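PDB 5CYX: cadherin-related family member 2, which probably forms calcium-dependent heterophilic adhesion complexes with CDHR5 on adjacent microvilli, and so controls how microvilli pack at the apical surface of epithelial cells. Local coordinates for residues A[13-18]-A[94-99]; A[20-25]-A[63-68]; A[73-78]-A[88-93]. All coordinates share one frame; numbering follows the deposited sequence.

Overall arrangement
All three contacts lie in the first cadherin repeat of this three-repeat fragment, and together they show how a sandwich of strands delivers ligands to a calcium-filled linker. Contacts 1 and 3 share strand 86-96, which has 13-17 on one flank and 73-81 on the other; their centres are about 14 Å apart, and V14 N hydrogen-bonds to Q92 O at 2.7 Å. Contact 2 joins two loops, its centre about 10 Å from that of contact 1 and about 16 Å from that of contact 3. Contacts 1 and 2 converge on one calcium ion, where F68 N hydrogen-bonds to E18 OE1 at 2.9 Å. L66 of contact 2 also packs against F74 of contact 3.

Contact 1 (A[13-18]-A[94-99]); sequences LVTLPE and IVEDRN. With CA (calcium ion), chain C; CA (calcium ion), chain B; CA (calcium ion), chain D.
E18 reaches across to D97 and R98 where strand 13-17 and the end of strand 86-96 run toward the calcium-binding linker between cadherin repeats 1 and 2. This is the tight end of the contact. The carboxylate bridges two metals: E18 OE1 lies 2.4 Å from one calcium ion, and E18 OE2 lies 2.2 Å from a second, which D97 OD1 and R98 O also bind. The anti lone pair of E18 OE2 accepts the backbone R98 N at 2.9 Å in an almost straight bond (172°), so metal and main chain share one oxygen. With CG set between its backbone N and carbonyl carbon (chi1 75°), E18 can extend toward the ions while its CB rests 3.6 Å from V95 CG1. D97 and N99 belong to the cadherin DXNDN sequence; D97 OD2 is hydrogen-bonded outside the two segments, T134 being its main polar partner, and N99 OD1 binds a third calcium.

Back along the strands, a parallel ladder of backbone bonds joins V14 O, L16 and E18 N to I94 and E96. The partly exposed face bearing T15, P17, I94 and E96 is the looser side, where side chains meet through few atoms. T15 CG2 meets E96 CG at 3.5 Å, and P17 CB lies over one face of the R98 guanidinium, whose NH1 makes a salt bridge to E96 OE1 at 3.1 Å.

At the tight end, E18 OE2 and D97 OD1 stand only 3.0 Å apart, an approach probably unfavourable without the ion between them, consistent with a linker that depends on calcium for its shape.

Contact 2 (A[20-25]-A[63-68]); sequences LPVGAV and ASPLDF. With CA (calcium ion), chain B.
V22 packing onto A63, S64 and P65 makes this an apolar, surface contact between two loops of the first cadherin repeat, a Greek-key beta-sandwich domain: one loop connects strands 13-17 and 25-30, the other follows strand 59-62. No regular secondary structure pairs them, and the meeting is carried by a few carbon atoms and a water.

The first loop projects V22 from a type II beta turn, P21 to A24, closed by A24 N bonding to P21 O at 3.1 Å. G23 suits the turn, because at its backbone angles a CB would collide with the carbonyl oxygen of V22. Backbone bonds from G23 and A24 to L62 tie the turn to the end of strand 59-62. The two methyls of V22 divide the second loop between them. V22 CG1, anti to the backbone N (chi1 176°), lies against the peptide carbon A63 C at 3.8 Å. V22 CG2 crosses obliquely to the proline, 3.5 Å from P65 N and 3.7 Å from P65 CG, and so lies along the N-CD-CG edge of the ring.

Deeper in, L66 CD1 meets L20 CB at 4.3 Å, while L66 also packs on Y50. A water sits between the backbones beside this pair, 2.7 Å from L20 O, to which it probably donates, and accepts from L66 N at 2.9 Å. Immediately beyond L66 the loop supplies a calcium ligand, D67, the start of the cadherin DXE sequence completed by E69: D67 OD1 binds the ion at 2.3 Å.

Contact 3 (A[73-78]-A[88-93]); sequences FFKITI and TAEMQV
V93 lies over one face of the F74 ring, its CB 4.0 Å from the ring centroid and only 15° off the ring normal, a CH-pi contact displaced toward the rim that brings F74 CZ to 3.8 Å from V93 CG1. A chi1 of 60° tucks the F74 ring back over its own backbone and up against V93; Y50 stacks with the same ring. An alanine here would take away the ring, and is likely to leave V93 without its flat partner and Y50 without its stack. Along the same face, I76 CG1 lies beside M91 CB at 3.8 Å, and I78 CD1 touches both M91 CB and M91 SD at 3.8 Å.

The two strands form an antiparallel beta hairpin in the sheet of the first cadherin repeat, with three hydrogen-bonded pairs, F74-V93, I76-M91 and I78-A89, contributing two backbone bonds each. K75, T77, E90 and Q92 occupy the other face. There T77 OG1 rests 3.9 Å from E90 CG, and Q92 NE2 approaches F73 CD2 obliquely at 3.6 Å, amide and ring planes 71° apart. K75 NZ and E90 OE1 are 5.3 Å apart, too far for a salt bridge.

Contact 1 (A[13-18]-A[94-99])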
# COMPACT_ATOMS: atom_id res chain seq x y z
N LEU A 13 -29.10 30.67 -21.28
CA LEU A 13 -28.10 29.75 -21.79
C LEU A 13 -28.73 28.51 -22.35
O LEU A 13 -29.88 28.20 -22.07
CB LEU A 13 -27.07 29.38 -20.71
CG LEU A 13 -27.60 28.85 -19.38
CD1 LEU A 13 -27.81 27.34 -19.41
CD2 LEU A 13 -26.66 29.25 -18.24
N VAL A 14 -27.95 27.82 -23.18
CA VAL A 14 -28.31 26.51 -23.66
C VAL A 14 -27.15 25.52 -23.41
O VAL A 14 -25.97 25.84 -23.63
CB VAL A 14 -28.70 26.65 -25.14
CG1 VAL A 14 -27.48 26.65 -26.06
CG2 VAL A 14 -29.67 25.58 -25.51
N THR A 15 -27.48 24.31 -22.97
CA THR A 15 -26.50 23.33 -22.58
C THR A 15 -26.51 22.20 -23.59
O THR A 15 -27.55 21.58 -23.78
CB THR A 15 -26.86 22.72 -21.19
OG1 THR A 15 -26.88 23.76 -20.22
CG2 THR A 15 -25.83 21.72 -20.75
N LEU A 16 -25.37 21.94 -24.25
CA LEU A 16 -25.25 20.82 -25.19
C LEU A 16 -24.20 19.80 -24.74
O LEU A 16 -23.15 20.18 -24.31
CB LEU A 16 -24.86 21.35 -26.58
CG LEU A 16 -25.90 22.34 -27.15
CD1 LEU A 16 -25.40 23.09 -28.39
CD2 LEU A 16 -27.20 21.62 -27.48
N PRO A 17 -24.47 18.50 -24.88
CA PRO A 17 -23.37 17.56 -24.70
C PRO A 17 -22.32 17.62 -25.88
O PRO A 17 -22.71 17.75 -27.05
CB PRO A 17 -24.06 16.21 -24.68
CG PRO A 17 -25.36 16.38 -25.42
CD PRO A 17 -25.63 17.86 -25.54
N GLU A 18 -21.04 17.50 -25.52
CA GLU A 18 -19.94 17.58 -26.45
C GLU A 18 -19.95 16.46 -27.50
O GLU A 18 -19.37 16.60 -28.51
CB GLU A 18 -18.60 17.65 -25.70
CG GLU A 18 -18.07 16.35 -25.07
CD GLU A 18 -16.59 16.39 -24.75
OE1 GLU A 18 -15.79 17.02 -25.53
OE2 GLU A 18 -16.17 15.78 -23.74
N ILE A 94 -23.27 26.34 -22.82
CA ILE A 94 -22.48 25.49 -21.96
C ILE A 94 -22.27 24.15 -22.69
O ILE A 94 -23.24 23.49 -23.08
CB ILE A 94 -23.17 25.28 -20.59
CG1 ILE A 94 -23.53 26.63 -19.92
CG2 ILE A 94 -22.32 24.46 -19.64
CD1 ILE A 94 -22.37 27.62 -19.86
N VAL A 95 -21.02 23.76 -22.92
CA VAL A 95 -20.69 22.44 -23.46
C VAL A 95 -20.43 21.50 -22.30
O VAL A 95 -19.61 21.79 -21.44
CB VAL A 95 -19.47 22.50 -24.40
CG1 VAL A 95 -19.17 21.12 -25.01
CG2 VAL A 95 -19.73 23.46 -25.54
N GLU A 96 -21.18 20.40 -22.22
CA GLU A 96 -20.96 19.41 -21.17
C GLU A 96 -19.92 18.34 -21.55
O GLU A 96 -19.94 17.78 -22.68
CB GLU A 96 -22.25 18.67 -20.81
CG GLU A 96 -23.23 19.48 -20.00
CD GLU A 96 -24.35 18.62 -19.39
OE1 GLU A 96 -24.76 17.63 -20.05
OE2 GLU A 96 -24.80 18.97 -18.26
N ASP A 97 -19.09 18.02 -20.57
CA ASP A 97 -18.06 17.01 -20.71
C ASP A 97 -18.72 15.64 -20.92
O ASP A 97 -19.74 15.31 -20.27
CB ASP A 97 -17.16 16.97 -19.45
CG ASP A 97 -15.86 16.15 -19.67
OD1 ASP A 97 -15.43 15.95 -20.85
OD2 ASP A 97 -15.31 15.65 -18.66
N ARG A 98 -18.15 14.87 -21.86
CA ARG A 98 -18.50 13.41 -21.98
C ARG A 98 -17.20 12.58 -22.03
O ARG A 98 -16.07 13.13 -22.32
CB ARG A 98 -19.37 13.18 -23.19
CG ARG A 98 -20.75 13.82 -23.12
CD ARG A 98 -21.68 12.93 -22.35
NE ARG A 98 -23.00 13.50 -22.16
CZ ARG A 98 -23.36 14.33 -21.20
NH1 ARG A 98 -24.62 14.75 -21.14
NH2 ARG A 98 -22.51 14.77 -20.29
N ASN A 99 -17.30 11.29 -21.71
CA ASN A 99 -16.13 10.45 -21.65
C ASN A 99 -15.66 10.00 -23.06
O ASN A 99 -15.87 8.83 -23.46
CB ASN A 99 -16.34 9.26 -20.76
CG ASN A 99 -15.09 8.57 -20.40
OD1 ASN A 99 -13.99 9.06 -20.67
ND2 ASN A 99 -15.22 7.42 -19.81
CA CA C . -14.45 14.91 -22.67
CA CA B . -13.74 16.17 -26.41
CA CA D . -11.77 9.41 -20.10
O HOH W 1 -11.64 15.11 -27.13

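Contact 2 (A[20-25]-A[63-68])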
# COMPACT_ATOMS: atom_id res chain seq x y z
N LEU A 20 -22.62 15.67 -29.19
CA LEU A 20 -23.65 16.02 -30.15
C LEU A 20 -23.04 15.99 -31.53
O LEU A 20 -22.06 16.68 -31.78
CB LEU A 20 -24.27 17.39 -29.92
CG LEU A 20 -25.49 17.78 -30.76
CD1 LEU A 20 -26.73 16.92 -30.42
CD2 LEU A 20 -25.84 19.24 -30.51
N PRO A 21 -23.56 15.14 -32.42
CA PRO A 21 -22.98 15.02 -33.76
C PRO A 21 -23.25 16.22 -34.66
O PRO A 21 -24.33 16.82 -34.61
CB PRO A 21 -23.70 13.80 -34.37
CG PRO A 21 -24.47 13.19 -33.27
CD PRO A 21 -24.68 14.21 -32.20
N VAL A 22 -22.30 16.53 -35.50
CA VAL A 22 -22.50 17.57 -36.46
C VAL A 22 -23.69 17.20 -37.34
O VAL A 22 -23.78 16.08 -37.79
CB VAL A 22 -21.27 17.79 -37.35
CG1 VAL A 22 -21.59 18.83 -38.39
CG2 VAL A 22 -20.09 18.26 -36.50
N GLY A 23 -24.60 18.14 -37.55
CA GLY A 23 -25.77 17.88 -38.39
C GLY A 23 -27.00 17.45 -37.62
O GLY A 23 -28.08 17.45 -38.18
N ALA A 24 -26.86 17.08 -36.34
CA ALA A 24 -28.03 16.85 -35.50
C ALA A 24 -28.66 18.18 -35.20
O ALA A 24 -27.96 19.20 -35.14
CB ALA A 24 -27.64 16.17 -34.20
N VAL A 25 -29.95 18.17 -34.90
CA VAL A 25 -30.65 19.37 -34.46
C VAL A 25 -30.24 19.70 -33.02
O VAL A 25 -30.47 18.92 -32.10
CB VAL A 25 -32.18 19.19 -34.56
CG1 VAL A 25 -32.90 20.36 -33.91
CG2 VAL A 25 -32.61 19.05 -36.01
N ALA A 63 -23.17 22.77 -36.54
CA ALA A 63 -22.41 22.80 -37.86
C ALA A 63 -20.90 22.56 -37.75
O ALA A 63 -20.18 22.54 -38.75
CB ALA A 63 -22.67 24.12 -38.56
N SER A 64 -20.41 22.46 -36.51
CA SER A 64 -19.02 22.17 -36.29
C SER A 64 -18.93 21.45 -34.96
O SER A 64 -19.73 21.72 -34.10
CB SER A 64 -18.23 23.47 -36.27
OG SER A 64 -16.90 23.22 -35.89
N PRO A 65 -17.96 20.53 -34.80
CA PRO A 65 -17.89 19.70 -33.60
C PRO A 65 -17.62 20.49 -32.31
O PRO A 65 -16.84 21.41 -32.31
CB PRO A 65 -16.73 18.72 -33.91
CG PRO A 65 -16.62 18.70 -35.40
CD PRO A 65 -16.96 20.10 -35.82
N LEU A 66 -18.34 20.11 -31.26
CA LEU A 66 -18.17 20.61 -29.93
C LEU A 66 -17.08 19.82 -29.27
O LEU A 66 -16.91 18.63 -29.56
CB LEU A 66 -19.46 20.37 -29.12
CG LEU A 66 -20.71 21.14 -29.53
CD1 LEU A 66 -21.87 20.75 -28.62
CD2 LEU A 66 -20.48 22.63 -29.46
N ASP A 67 -16.37 20.45 -28.33
CA ASP A 67 -15.25 19.79 -27.67
C ASP A 67 -14.98 20.48 -26.35
O ASP A 67 -14.41 21.57 -26.30
CB ASP A 67 -13.97 19.83 -28.58
CG ASP A 67 -12.79 19.08 -27.95
OD1 ASP A 67 -12.97 18.26 -27.02
OD2 ASP A 67 -11.66 19.33 -28.33
N PHE A 68 -15.43 19.84 -25.28
CA PHE A 68 -15.29 20.36 -23.96
C PHE A 68 -13.84 20.63 -23.62
O PHE A 68 -13.54 21.62 -22.97
CB PHE A 68 -15.84 19.37 -22.95
CG PHE A 68 -15.70 19.84 -21.54
CD1 PHE A 68 -16.59 20.77 -21.03
CD2 PHE A 68 -14.68 19.36 -20.72
CE1 PHE A 68 -16.49 21.19 -19.71
CE2 PHE A 68 -14.57 19.79 -19.41
CZ PHE A 68 -15.45 20.72 -18.92
CA CA B . -13.74 16.17 -26.41
O HOH W 2 -19.48 17.44 -31.28
O HOH W 1 -11.64 15.11 -27.13

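Contact 3 (A[73-78]-A[88-93])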
# COMPACT_ATOMS: atom_id res chain seq x y z
N PHE A 73 -17.30 26.57 -23.04
CA PHE A 73 -18.46 27.42 -23.20
C PHE A 73 -18.15 28.48 -24.23
O PHE A 73 -16.99 28.74 -24.50
CB PHE A 73 -18.90 28.05 -21.83
CG PHE A 73 -17.86 28.95 -21.21
CD1 PHE A 73 -16.87 28.43 -20.39
CD2 PHE A 73 -17.85 30.32 -21.49
CE1 PHE A 73 -15.87 29.25 -19.84
CE2 PHE A 73 -16.85 31.16 -20.95
CZ PHE A 73 -15.85 30.63 -20.14
N PHE A 74 -19.17 29.07 -24.82
CA PHE A 74 -18.98 30.21 -25.71
C PHE A 74 -20.31 30.93 -25.91
O PHE A 74 -21.36 30.38 -25.61
CB PHE A 74 -18.37 29.77 -27.05
CG PHE A 74 -19.22 28.78 -27.79
CD1 PHE A 74 -19.09 27.41 -27.57
CD2 PHE A 74 -20.17 29.20 -28.70
CE1 PHE A 74 -19.88 26.49 -28.24
CE2 PHE A 74 -20.96 28.28 -29.40
CZ PHE A 74 -20.82 26.92 -29.15
N LYS A 75 -20.26 32.18 -26.36
CA LYS A 75 -21.45 32.99 -26.65
C LYS A 75 -21.85 32.99 -28.13
O LYS A 75 -20.99 32.97 -29.04
CB LYS A 75 -21.20 34.48 -26.31
CG LYS A 75 -21.15 34.76 -24.85
CD LYS A 75 -20.91 36.26 -24.57
CE LYS A 75 -20.59 36.45 -23.08
NZ LYS A 75 -21.36 35.52 -22.17
N ILE A 76 -23.14 33.14 -28.35
CA ILE A 76 -23.66 33.38 -29.69
C ILE A 76 -24.62 34.56 -29.66
O ILE A 76 -25.16 34.88 -28.63
CB ILE A 76 -24.37 32.14 -30.28
CG1 ILE A 76 -25.41 31.59 -29.29
CG2 ILE A 76 -23.35 31.08 -30.60
CD1 ILE A 76 -26.29 30.48 -29.85
N THR A 77 -24.80 35.19 -30.80
CA THR A 77 -25.82 36.21 -30.95
C THR A 77 -26.93 35.62 -31.84
O THR A 77 -26.68 35.16 -32.97
CB THR A 77 -25.22 37.52 -31.54
OG1 THR A 77 -24.21 38.02 -30.63
CG2 THR A 77 -26.27 38.59 -31.72
N ILE A 78 -28.14 35.62 -31.30
CA ILE A 78 -29.32 35.24 -32.01
C ILE A 78 -30.09 36.49 -32.40
O ILE A 78 -30.22 37.43 -31.62
CB ILE A 78 -30.22 34.33 -31.14
CG1 ILE A 78 -29.49 33.01 -30.88
CG2 ILE A 78 -31.54 34.05 -31.85
CD1 ILE A 78 -29.98 32.29 -29.65
N THR A 88 -31.82 41.51 -31.43
CA THR A 88 -30.84 40.50 -31.06
C THR A 88 -30.76 40.29 -29.54
O THR A 88 -31.05 41.20 -28.76
CB THR A 88 -29.43 40.88 -31.53
OG1 THR A 88 -29.02 42.08 -30.88
CG2 THR A 88 -29.40 41.10 -33.05
N ALA A 89 -30.37 39.09 -29.14
CA ALA A 89 -29.92 38.82 -27.78
C ALA A 89 -28.73 37.85 -27.82
O ALA A 89 -28.59 37.03 -28.74
CB ALA A 89 -31.06 38.24 -26.96
N GLU A 90 -27.87 37.96 -26.82
CA GLU A 90 -26.81 36.99 -26.62
C GLU A 90 -27.32 35.80 -25.84
O GLU A 90 -28.23 35.92 -25.02
CB GLU A 90 -25.60 37.60 -25.94
CG GLU A 90 -24.94 38.66 -26.81
CD GLU A 90 -23.73 39.30 -26.17
OE1 GLU A 90 -23.70 39.43 -24.92
OE2 GLU A 90 -22.81 39.70 -26.91
N MET A 91 -26.75 34.64 -26.14
CA MET A 91 -27.11 33.37 -25.53
C MET A 91 -25.79 32.72 -25.24
O MET A 91 -24.87 32.74 -26.07
CB MET A 91 -27.84 32.51 -26.56
CG MET A 91 -28.41 31.21 -26.08
SD MET A 91 -30.21 31.34 -25.97
CE MET A 91 -30.54 30.64 -24.36
N GLN A 92 -25.67 32.13 -24.07
CA GLN A 92 -24.52 31.34 -23.77
C GLN A 92 -24.74 29.83 -24.05
O GLN A 92 -25.79 29.28 -23.75
CB GLN A 92 -24.12 31.53 -22.32
CG GLN A 92 -22.72 31.00 -22.05
CD GLN A 92 -22.32 31.20 -20.61
OE1 GLN A 92 -23.11 30.95 -19.68
NE2 GLN A 92 -21.08 31.62 -20.40
N VAL A 93 -23.71 29.19 -24.60
CA VAL A 93 -23.66 27.76 -24.80
C VAL A 93 -22.72 27.12 -23.77
O VAL A 93 -21.53 27.41 -23.78
CB VAL A 93 -23.25 27.41 -26.25
CG1 VAL A 93 -23.27 25.92 -26.45
CG2 VAL A 93 -24.18 28.08 -27.23